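Long-range contacts in aminotransferase (Bacillus subtilis, PDB 6L1O), which is a pyridoxal-5'-phosphate-dependent aminotransferase encoded in the operon for biosynthesis of the dipeptide antibiotic bacilysin: residues I35-G40 with M370-E375; H338-Y343 with L387-G392; V350-G355 with R364-S369. All blocks are in the same frame, centred on the assembly; numbering follows the deposited sequence.

Interaction 1. Residues I35-G40 with M370-E375; sequences INLGQG and MVSKQE
The planar groups of this contact, the carboxamides of Asn36 and Gln39, are joined by one hydrogen bond, while the backbone oxygens of the same two residues lie near Ser372 and Val371. At the edge of the Asn36 amide, ND2 gives this hydrogen bond to Gln39 OE1 (2.9 Å); the acceptor lies almost in the Asn36 amide plane, 3° out of it, whereas ND2 stands tilted from the plane of the Gln39 carbonyl. Asn36 OD1 is met obliquely too: Gly38 N reaches it at 2.8 Å from 32° off the carbonyl plane, closing an Asx turn. Both ends of the Asn36 amide are thus gripped, which fixes its rotation and braces the turn at 36-39.

Across the segments no hydrogen bond forms, and the meeting rests on van der Waals contact. The CD2 methyl of Leu37 touches Ser372 OG at 3.4 Å and reaches Ser372 CB nearly as closely. The hydroxyl, anti to the carbonyl carbon (chi1 -79°), is turned to the Leu37 side. Farther on, the CG2 methyl of Val371 approaches Gln39 O at 3.4 Å.

In this fold type I aminotransferase the contact brings the loop that follows strand 35-36 to the C-terminal part of the chain, where Lys373 occupies the N-cap position of helix 374-385. That helix also covers Leu37 through Leu377 and Phe380, and helix 289-313 borders Val371 through Tyr298. Gln39 O is hydrogen-bonded to the hydroxyl of Ser369, the residue just before 370-375. Gly40 continues the loop toward the active site, coming to about 6 Å from the bound pyridoxal-5'-phosphate and about 5 Å from the side chain of Tyr209.

Interaction 2. Residues H338-Y343 with L387-G392; sequences HQFSDY and LNLPFG
Phe340 and Phe391 meet rim to rim, their planes at 80° and their ring centroids 6.0 Å apart. Neither ring lies over the face of the other, so the pair is not a stack; the outer end of Phe340, at CZ, comes to the edge of Phe391 and touches CE1 at 3.7 Å. On Phe340 itself a second neighbour arrives in the ring plane, where the Leu389 CD1 methyl sits 3.6 Å from CE1. With CG anti to the backbone N (chi1 -179°) the Phe340 ring extends from helix 337-348 toward the second segment.

One turn later Tyr343 takes the same first torsion, and its ring runs past both leucines in the opposite direction to their side chains. Its CE2 is shared, the two methyls coming obliquely to the ring: Leu389 CD2 packs against it at 3.7 Å, and Leu387 CD1 at 3.8 Å. Leu389 is therefore forked between the two aromatic residues, one methyl for Phe340 and the other for Tyr343. Phe334 packs edge-to-face with both of these rings, and Trp315 stacks on Phe391.

The second segment presents Leu387, Leu389 and Phe391 while turning sharply. Asn388 leaves the helical path after helix 374-385 with a positive phi of 59°, and Pro390 forms the centre of an inverse gamma turn. The whole contact is apolar and lies near the surface, away from the cofactor: an aromatic-aliphatic cluster that fastens the tail following the last helix to helix 337-348 of the aminotransferase fold.

Interaction 3. Residues V350-G355 with R364-S369; sequences VVVTPG and RHVRIS
Thr353 and Arg367 form the antiparallel hydrogen-bonded pair of a beta hairpin, strand 353-354 with strand 365-369. Each backbone N-H is answered by the other's oxygen: Thr353 N to Arg367 O at 3.0 Å and Arg367 N to Thr353 O at 2.8 Å. Thr353 O also receives a CA-H contact from Val366. The next pair, Pro354 with Val366, is non-hydrogen-bonded, which suits a proline without an N-H. Beyond the pairs, Gly355 N, already in a 3-10 turn, donates to His365 O at 2.9 Å, on a more bent path (135°).

Away from the strand bonds, Val352 CG2 packs on Val366 CB and Val352 CG1 on Ile368 CG1. On the other face of the hairpin the side chains of Thr353 and Arg367 run alongside each other. The Arg367 chain bends at chi3 (65°), and its guanidinium serves several acceptors: NH1 bonds to Asn178 OD1, a pyridoxal-5'-phosphate-pocket residue, and NH2 gives a weak bond to Gly38 O. The hairpin thereby holds Arg367 beside the cofactor pocket. A weak bond also runs from Arg367 NH2 to Thr353 OG1, at 3.4 Å.

From the N terminus the chain first passes 35-40, whose partner 370-375 comes some 330 residues later, so interaction 1 closes a loop around most of the enzyme. Helix 337-348 follows within that loop and opens interaction 2, which is completed only at 387-392; interactions 1 and 2 therefore cross without touching. Interaction 3, a short hairpin closure, falls inside both loops and contacts both pairs. Strand 350-351 lies parallel to strand 35-36, with Val351 N near Ile35 O, while Pro354 packs on Ser341 and His338. Residue 369 runs directly into 370, joining the hairpin to interaction 1, while interaction 2 fastens helix 337-348 to the C-terminal tail.

Interaction 1. Residues I35-G40 with M370-E375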
loop_
_atom_site.group_PDB
_atom_site.type_symbol
_atom_site.label_atom_id
_atom_site.label_comp_id
_atom_site.label_asym_id
_atom_site.label_seq_id
_atom_site.Cartn_x
_atom_site.Cartn_y
_atom_site.Cartn_z
ATOM N N ILE B 35 18.627 -22.860 -12.308
ATOM C CA ILE B 35 17.228 -23.280 -12.292
ATOM C C ILE B 35 16.636 -23.016 -10.918
ATOM O O ILE B 35 17.066 -23.630 -9.927
ATOM C CB ILE B 35 17.103 -24.773 -12.545
ATOM C CG1 ILE B 35 17.458 -25.050 -14.000
ATOM C CG2 ILE B 35 15.705 -25.252 -12.214
ATOM C CD1 ILE B 35 17.158 -26.461 -14.338
ATOM N N ASN B 36 15.632 -22.150 -10.876
ATOM C CA ASN B 36 15.121 -21.632 -9.603
ATOM C C ASN B 36 13.746 -22.255 -9.222
ATOM O O ASN B 36 12.714 -21.830 -9.675
ATOM C CB ASN B 36 15.053 -20.111 -9.679
ATOM C CG ASN B 36 14.437 -19.489 -8.437
ATOM O OD1 ASN B 36 14.299 -20.136 -7.386
ATOM N ND2 ASN B 36 14.025 -18.244 -8.562
ATOM N N LEU B 37 13.779 -23.262 -8.375
ATOM C CA LEU B 37 12.548 -23.805 -7.821
ATOM C C LEU B 37 12.333 -23.315 -6.368
ATOM O O LEU B 37 11.735 -24.024 -5.560
ATOM C CB LEU B 37 12.557 -25.311 -7.876
ATOM C CG LEU B 37 12.859 -25.916 -9.244
ATOM C CD1 LEU B 37 12.679 -27.423 -9.218
ATOM C CD2 LEU B 37 12.037 -25.284 -10.362
ATOM N N GLY B 38 12.860 -22.133 -6.062
ATOM C CA GLY B 38 12.840 -21.653 -4.677
ATOM C C GLY B 38 11.751 -20.662 -4.320
ATOM O O GLY B 38 11.668 -20.273 -3.154
ATOM N N GLN B 39 10.963 -20.211 -5.301
ATOM C CA GLN B 39 10.079 -19.053 -5.092
ATOM C C GLN B 39 8.682 -19.383 -5.544
ATOM O O GLN B 39 8.473 -20.319 -6.225
ATOM C CB GLN B 39 10.597 -17.794 -5.839
ATOM C CG GLN B 39 11.901 -17.291 -5.283
ATOM C CD GLN B 39 12.419 -16.085 -5.988
ATOM O OE1 GLN B 39 12.650 -16.114 -7.186
ATOM N NE2 GLN B 39 12.595 -14.990 -5.248
ATOM N N GLY B 40 7.725 -18.601 -5.125
ATOM C CA GLY B 40 6.334 -18.858 -5.344
ATOM C C GLY B 40 5.715 -17.980 -6.437
ATOM O O GLY B 40 4.568 -17.564 -6.308
ATOM N N MET B 370 6.564 -25.793 -7.713
ATOM C CA MET B 370 6.245 -26.387 -9.010
ATOM C C MET B 370 5.727 -25.292 -9.975
ATOM O O MET B 370 4.910 -25.567 -10.843
ATOM C CB MET B 370 5.234 -27.459 -8.858
ATOM C CG MET B 370 5.649 -28.629 -7.993
ATOM S SD MET B 370 6.915 -29.635 -8.728
ATOM C CE MET B 370 8.353 -29.057 -7.873
ATOM N N VAL B 371 6.237 -24.087 -9.821
ATOM C CA VAL B 371 5.921 -22.967 -10.743
ATOM C C VAL B 371 7.015 -22.819 -11.797
ATOM O O VAL B 371 7.494 -21.735 -12.063
ATOM C CB VAL B 371 5.691 -21.619 -9.975
ATOM C CG1 VAL B 371 4.400 -21.660 -9.195
ATOM C CG2 VAL B 371 6.884 -21.220 -9.096
ATOM N N SER B 372 7.400 -23.927 -12.410
ATOM C CA SER B 372 8.324 -23.927 -13.489
ATOM C C SER B 372 7.894 -24.960 -14.532
ATOM O O SER B 372 7.216 -25.998 -14.224
ATOM C CB SER B 372 9.721 -24.254 -12.974
ATOM O OG SER B 372 10.346 -23.151 -12.383
ATOM N N LYS B 373 8.319 -24.709 -15.756
ATOM C CA LYS B 373 7.897 -25.565 -16.891
ATOM C C LYS B 373 8.500 -26.990 -16.778
ATOM O O LYS B 373 9.534 -27.175 -16.153
ATOM C CB LYS B 373 8.317 -24.872 -18.202
ATOM C CG LYS B 373 9.822 -24.885 -18.481
ATOM C CD LYS B 373 10.278 -23.990 -19.636
ATOM C CE LYS B 373 10.235 -22.511 -19.231
ATOM N NZ LYS B 373 10.902 -21.628 -20.207
ATOM N N GLN B 374 7.862 -27.967 -17.413
ATOM C CA GLN B 374 8.306 -29.374 -17.368
ATOM C C GLN B 374 9.822 -29.594 -17.544
ATOM O O GLN B 374 10.463 -30.326 -16.780
ATOM C CB GLN B 374 7.555 -30.194 -18.435
ATOM C CG GLN B 374 8.273 -31.486 -18.863
ATOM C CD GLN B 374 7.557 -32.205 -20.022
ATOM O OE1 GLN B 374 6.351 -32.314 -20.022
ATOM N NE2 GLN B 374 8.319 -32.678 -21.014
ATOM N N GLU B 375 10.389 -28.982 -18.572
ATOM C CA GLU B 375 11.805 -29.200 -18.879
ATOM C C GLU B 375 12.763 -28.548 -17.856
ATOM O O GLU B 375 13.905 -29.013 -17.665
ATOM C CB GLU B 375 12.122 -28.775 -20.293
ATOM C CG GLU B 375 11.473 -29.689 -21.355
ATOM C CD GLU B 375 11.913 -31.162 -21.270
ATOM O OE1 GLU B 375 13.133 -31.415 -21.019
ATOM O OE2 GLU B 375 11.025 -32.082 -21.393
#

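Interaction 2. Residues H338-Y343 with L387-G392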
loop_
_atom_site.group_PDB
_atom_site.type_symbol
_atom_site.label_atom_id
_atom_site.label_comp_id
_atom_site.label_asym_id
_atom_site.label_seq_id
_atom_site.Cartn_x
_atom_site.Cartn_y
_atom_site.Cartn_z
ATOM N N HIS B 338 19.905 -25.324 5.345
ATOM C CA HIS B 338 20.714 -24.258 4.730
ATOM C C HIS B 338 21.983 -24.847 4.117
ATOM O O HIS B 338 22.422 -24.384 3.090
ATOM C CB HIS B 338 21.086 -23.130 5.709
ATOM C CG HIS B 338 20.174 -21.936 5.660
ATOM N ND1 HIS B 338 19.390 -21.549 6.737
ATOM C CD2 HIS B 338 19.914 -21.040 4.674
ATOM C CE1 HIS B 338 18.697 -20.462 6.418
ATOM N NE2 HIS B 338 18.980 -20.145 5.165
ATOM N N GLN B 339 22.532 -25.873 4.761
ATOM C CA GLN B 339 23.741 -26.563 4.292
ATOM C C GLN B 339 23.427 -27.365 2.966
ATOM O O GLN B 339 24.201 -27.353 1.985
ATOM C CB GLN B 339 24.188 -27.501 5.413
ATOM C CG GLN B 339 25.403 -28.315 5.154
ATOM C CD GLN B 339 25.747 -29.175 6.356
ATOM O OE1 GLN B 339 25.301 -28.889 7.498
ATOM N NE2 GLN B 339 26.563 -30.236 6.122
ATOM N N PHE B 340 22.305 -28.061 2.975
ATOM C CA PHE B 340 21.844 -28.808 1.778
ATOM C C PHE B 340 21.480 -27.883 0.603
ATOM O O PHE B 340 21.946 -28.121 -0.523
ATOM C CB PHE B 340 20.663 -29.673 2.124
ATOM C CG PHE B 340 20.137 -30.482 0.965
ATOM C CD1 PHE B 340 20.960 -31.385 0.309
ATOM C CD2 PHE B 340 18.830 -30.350 0.561
ATOM C CE1 PHE B 340 20.471 -32.122 -0.754
ATOM C CE2 PHE B 340 18.322 -31.088 -0.483
ATOM C CZ PHE B 340 19.152 -31.979 -1.142
ATOM N N SER B 341 20.710 -26.829 0.868
ATOM C CA SER B 341 20.338 -25.861 -0.192
ATOM C C SER B 341 21.560 -25.148 -0.718
ATOM O O SER B 341 21.706 -24.922 -1.903
ATOM C CB SER B 341 19.234 -24.905 0.231
ATOM O OG SER B 341 19.592 -24.050 1.317
ATOM N N ASP B 342 22.495 -24.827 0.142
ATOM C CA ASP B 342 23.774 -24.239 -0.321
ATOM C C ASP B 342 24.602 -25.213 -1.200
ATOM O O ASP B 342 25.186 -24.804 -2.216
ATOM C CB ASP B 342 24.613 -23.760 0.862
ATOM C CG ASP B 342 24.180 -22.380 1.392
ATOM O OD1 ASP B 342 23.507 -21.615 0.677
ATOM O OD2 ASP B 342 24.531 -22.036 2.553
ATOM N N TYR B 343 24.628 -26.487 -0.815
ATOM C CA TYR B 343 25.323 -27.526 -1.572
ATOM C C TYR B 343 24.701 -27.730 -2.972
ATOM O O TYR B 343 25.441 -27.903 -3.973
ATOM C CB TYR B 343 25.330 -28.829 -0.803
ATOM C CG TYR B 343 26.196 -29.906 -1.444
ATOM C CD1 TYR B 343 27.541 -30.096 -1.038
ATOM C CD2 TYR B 343 25.674 -30.761 -2.431
ATOM C CE1 TYR B 343 28.334 -31.084 -1.622
ATOM C CE2 TYR B 343 26.475 -31.734 -3.026
ATOM C CZ TYR B 343 27.796 -31.895 -2.622
ATOM O OH TYR B 343 28.551 -32.882 -3.232
ATOM N N LEU B 387 25.393 -35.289 -8.770
ATOM C CA LEU B 387 25.961 -35.117 -7.421
ATOM C C LEU B 387 26.109 -36.416 -6.665
ATOM O O LEU B 387 26.897 -36.504 -5.729
ATOM C CB LEU B 387 25.105 -34.147 -6.600
ATOM C CG LEU B 387 24.899 -32.749 -7.174
ATOM C CD1 LEU B 387 24.245 -31.851 -6.136
ATOM C CD2 LEU B 387 26.224 -32.173 -7.583
ATOM N N ASN B 388 25.296 -37.389 -7.023
ATOM C CA ASN B 388 25.309 -38.707 -6.398
ATOM C C ASN B 388 25.038 -38.663 -4.878
ATOM O O ASN B 388 25.668 -39.364 -4.100
ATOM C CB ASN B 388 26.643 -39.392 -6.705
ATOM C CG ASN B 388 26.614 -40.871 -6.398
ATOM O OD1 ASN B 388 27.154 -41.334 -5.375
ATOM N ND2 ASN B 388 25.973 -41.627 -7.272
ATOM N N LEU B 389 24.129 -37.804 -4.457
ATOM C CA LEU B 389 23.763 -37.714 -3.048
ATOM C C LEU B 389 22.981 -38.938 -2.558
ATOM O O LEU B 389 22.183 -39.511 -3.315
ATOM C CB LEU B 389 22.943 -36.453 -2.792
ATOM C CG LEU B 389 23.640 -35.142 -3.131
ATOM C CD1 LEU B 389 22.712 -33.986 -2.816
ATOM C CD2 LEU B 389 24.932 -34.990 -2.366
ATOM N N PRO B 390 23.181 -39.337 -1.280
ATOM C CA PRO B 390 22.495 -40.508 -0.714
ATOM C C PRO B 390 21.061 -40.235 -0.300
ATOM O O PRO B 390 20.699 -40.482 0.858
ATOM C CB PRO B 390 23.358 -40.852 0.530
ATOM C CG PRO B 390 23.898 -39.534 0.957
ATOM C CD PRO B 390 24.144 -38.753 -0.317
ATOM N N PHE B 391 20.215 -39.810 -1.246
ATOM C CA PHE B 391 18.785 -39.707 -0.968
ATOM C C PHE B 391 18.149 -41.044 -0.550
ATOM O O PHE B 391 17.144 -41.066 0.161
ATOM C CB PHE B 391 18.040 -39.184 -2.190
ATOM C CG PHE B 391 18.381 -37.768 -2.556
ATOM C CD1 PHE B 391 17.933 -36.723 -1.782
ATOM C CD2 PHE B 391 19.164 -37.492 -3.655
ATOM C CE1 PHE B 391 18.243 -35.420 -2.097
ATOM C CE2 PHE B 391 19.464 -36.190 -3.997
ATOM C CZ PHE B 391 19.000 -35.157 -3.211
ATOM N N GLY B 392 18.708 -42.162 -1.024
ATOM C CA GLY B 392 18.165 -43.470 -0.660
ATOM C C GLY B 392 18.272 -43.898 0.813
ATOM O O GLY B 392 17.487 -44.742 1.267
#

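Interaction 3. Residues V350-G355 with R364-S369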
loop_
_atom_site.group_PDB
_atom_site.type_symbol
_atom_site.label_atom_id
_atom_site.label_comp_id
_atom_site.label_asym_id
_atom_site.label_seq_id
_atom_site.Cartn_x
_atom_site.Cartn_y
_atom_site.Cartn_z
ATOM N N VAL B 350 21.158 -25.092 -8.785
ATOM C CA VAL B 350 19.673 -25.055 -8.608
ATOM C C VAL B 350 19.316 -24.404 -7.270
ATOM O O VAL B 350 20.117 -24.452 -6.320
ATOM C CB VAL B 350 19.073 -26.449 -8.687
ATOM C CG1 VAL B 350 19.425 -27.077 -10.047
ATOM C CG2 VAL B 350 19.512 -27.360 -7.550
ATOM N N VAL B 351 18.126 -23.804 -7.211
ATOM C CA VAL B 351 17.614 -23.182 -5.994
ATOM C C VAL B 351 16.421 -23.903 -5.467
ATOM O O VAL B 351 15.414 -24.079 -6.182
ATOM C CB VAL B 351 17.250 -21.707 -6.227
ATOM C CG1 VAL B 351 16.652 -21.075 -4.935
ATOM C CG2 VAL B 351 18.458 -20.953 -6.686
ATOM N N VAL B 352 16.544 -24.383 -4.241
ATOM C CA VAL B 352 15.387 -24.781 -3.397
ATOM C C VAL B 352 15.340 -23.871 -2.142
ATOM O O VAL B 352 16.352 -23.264 -1.797
ATOM C CB VAL B 352 15.410 -26.249 -2.992
ATOM C CG1 VAL B 352 15.398 -27.130 -4.234
ATOM C CG2 VAL B 352 16.630 -26.559 -2.136
ATOM N N THR B 353 14.201 -23.783 -1.476
ATOM C CA THR B 353 14.113 -22.940 -0.298
ATOM C C THR B 353 14.458 -23.777 0.929
ATOM O O THR B 353 13.796 -24.769 1.180
ATOM C CB THR B 353 12.720 -22.355 -0.098
ATOM O OG1 THR B 353 12.181 -21.925 -1.335
ATOM C CG2 THR B 353 12.778 -21.154 0.891
ATOM N N PRO B 354 15.444 -23.347 1.719
ATOM C CA PRO B 354 15.746 -24.144 2.910
ATOM C C PRO B 354 14.637 -24.020 3.908
ATOM O O PRO B 354 14.099 -22.933 4.110
ATOM C CB PRO B 354 17.089 -23.540 3.417
ATOM C CG PRO B 354 17.138 -22.174 2.844
ATOM C CD PRO B 354 16.314 -22.156 1.597
ATOM N N GLY B 355 14.236 -25.154 4.483
ATOM C CA GLY B 355 13.082 -25.214 5.326
ATOM C C GLY B 355 13.186 -24.337 6.556
ATOM O O GLY B 355 12.206 -23.893 7.091
ATOM N N ARG B 364 15.127 -29.782 8.656
ATOM C CA ARG B 364 15.501 -30.965 7.898
ATOM C C ARG B 364 14.684 -31.164 6.590
ATOM O O ARG B 364 14.608 -32.258 6.044
ATOM C CB ARG B 364 15.398 -32.209 8.802
ATOM C CG ARG B 364 16.393 -32.163 9.971
ATOM C CD ARG B 364 16.811 -33.550 10.428
ATOM N NE ARG B 364 17.421 -34.307 9.328
ATOM C CZ ARG B 364 18.665 -34.133 8.864
ATOM N NH1 ARG B 364 19.483 -33.236 9.396
ATOM N NH2 ARG B 364 19.096 -34.849 7.838
ATOM N N HIS B 365 14.073 -30.104 6.106
ATOM C CA HIS B 365 13.348 -30.146 4.819
ATOM C C HIS B 365 13.764 -28.985 3.951
ATOM O O HIS B 365 14.353 -28.006 4.415
ATOM C CB HIS B 365 11.839 -30.053 5.032
ATOM C CG HIS B 365 11.234 -31.266 5.625
ATOM N ND1 HIS B 365 11.321 -31.547 6.978
ATOM C CD2 HIS B 365 10.520 -32.264 5.077
ATOM C CE1 HIS B 365 10.711 -32.689 7.221
ATOM N NE2 HIS B 365 10.181 -33.123 6.093
ATOM N N VAL B 366 13.433 -29.090 2.667
ATOM C CA VAL B 366 13.522 -27.984 1.753
ATOM C C VAL B 366 12.133 -27.847 1.095
ATOM O O VAL B 366 11.402 -28.853 0.941
ATOM C CB VAL B 366 14.644 -28.105 0.718
ATOM C CG1 VAL B 366 16.007 -27.988 1.363
ATOM C CG2 VAL B 366 14.549 -29.403 -0.097
ATOM N N ARG B 367 11.783 -26.628 0.699
ATOM C CA ARG B 367 10.551 -26.370 -0.068
ATOM C C ARG B 367 10.888 -26.223 -1.552
ATOM O O ARG B 367 11.812 -25.491 -1.919
ATOM C CB ARG B 367 9.856 -25.101 0.408
ATOM C CG ARG B 367 8.428 -24.986 -0.112
ATOM C CD ARG B 367 7.874 -23.581 0.070
ATOM N NE ARG B 367 8.592 -22.642 -0.721
ATOM C CZ ARG B 367 8.342 -21.345 -0.823
ATOM N NH1 ARG B 367 7.369 -20.785 -0.121
ATOM N NH2 ARG B 367 9.087 -20.611 -1.650
ATOM N N ILE B 368 10.130 -26.898 -2.394
ATOM C CA ILE B 368 10.445 -26.968 -3.817
ATOM C C ILE B 368 9.177 -26.600 -4.571
ATOM O O ILE B 368 8.134 -27.160 -4.314
ATOM C CB ILE B 368 10.911 -28.389 -4.246
ATOM C CG1 ILE B 368 12.069 -28.908 -3.378
ATOM C CG2 ILE B 368 11.337 -28.427 -5.716
ATOM C CD1 ILE B 368 12.572 -30.290 -3.811
ATOM N N SER B 369 9.245 -25.589 -5.414
ATOM C CA SER B 369 7.975 -25.080 -5.958
ATOM C C SER B 369 7.794 -25.552 -7.366
ATOM O O SER B 369 8.761 -25.615 -8.136
ATOM C CB SER B 369 7.903 -23.565 -5.906
ATOM O OG SER B 369 9.086 -23.054 -6.400
#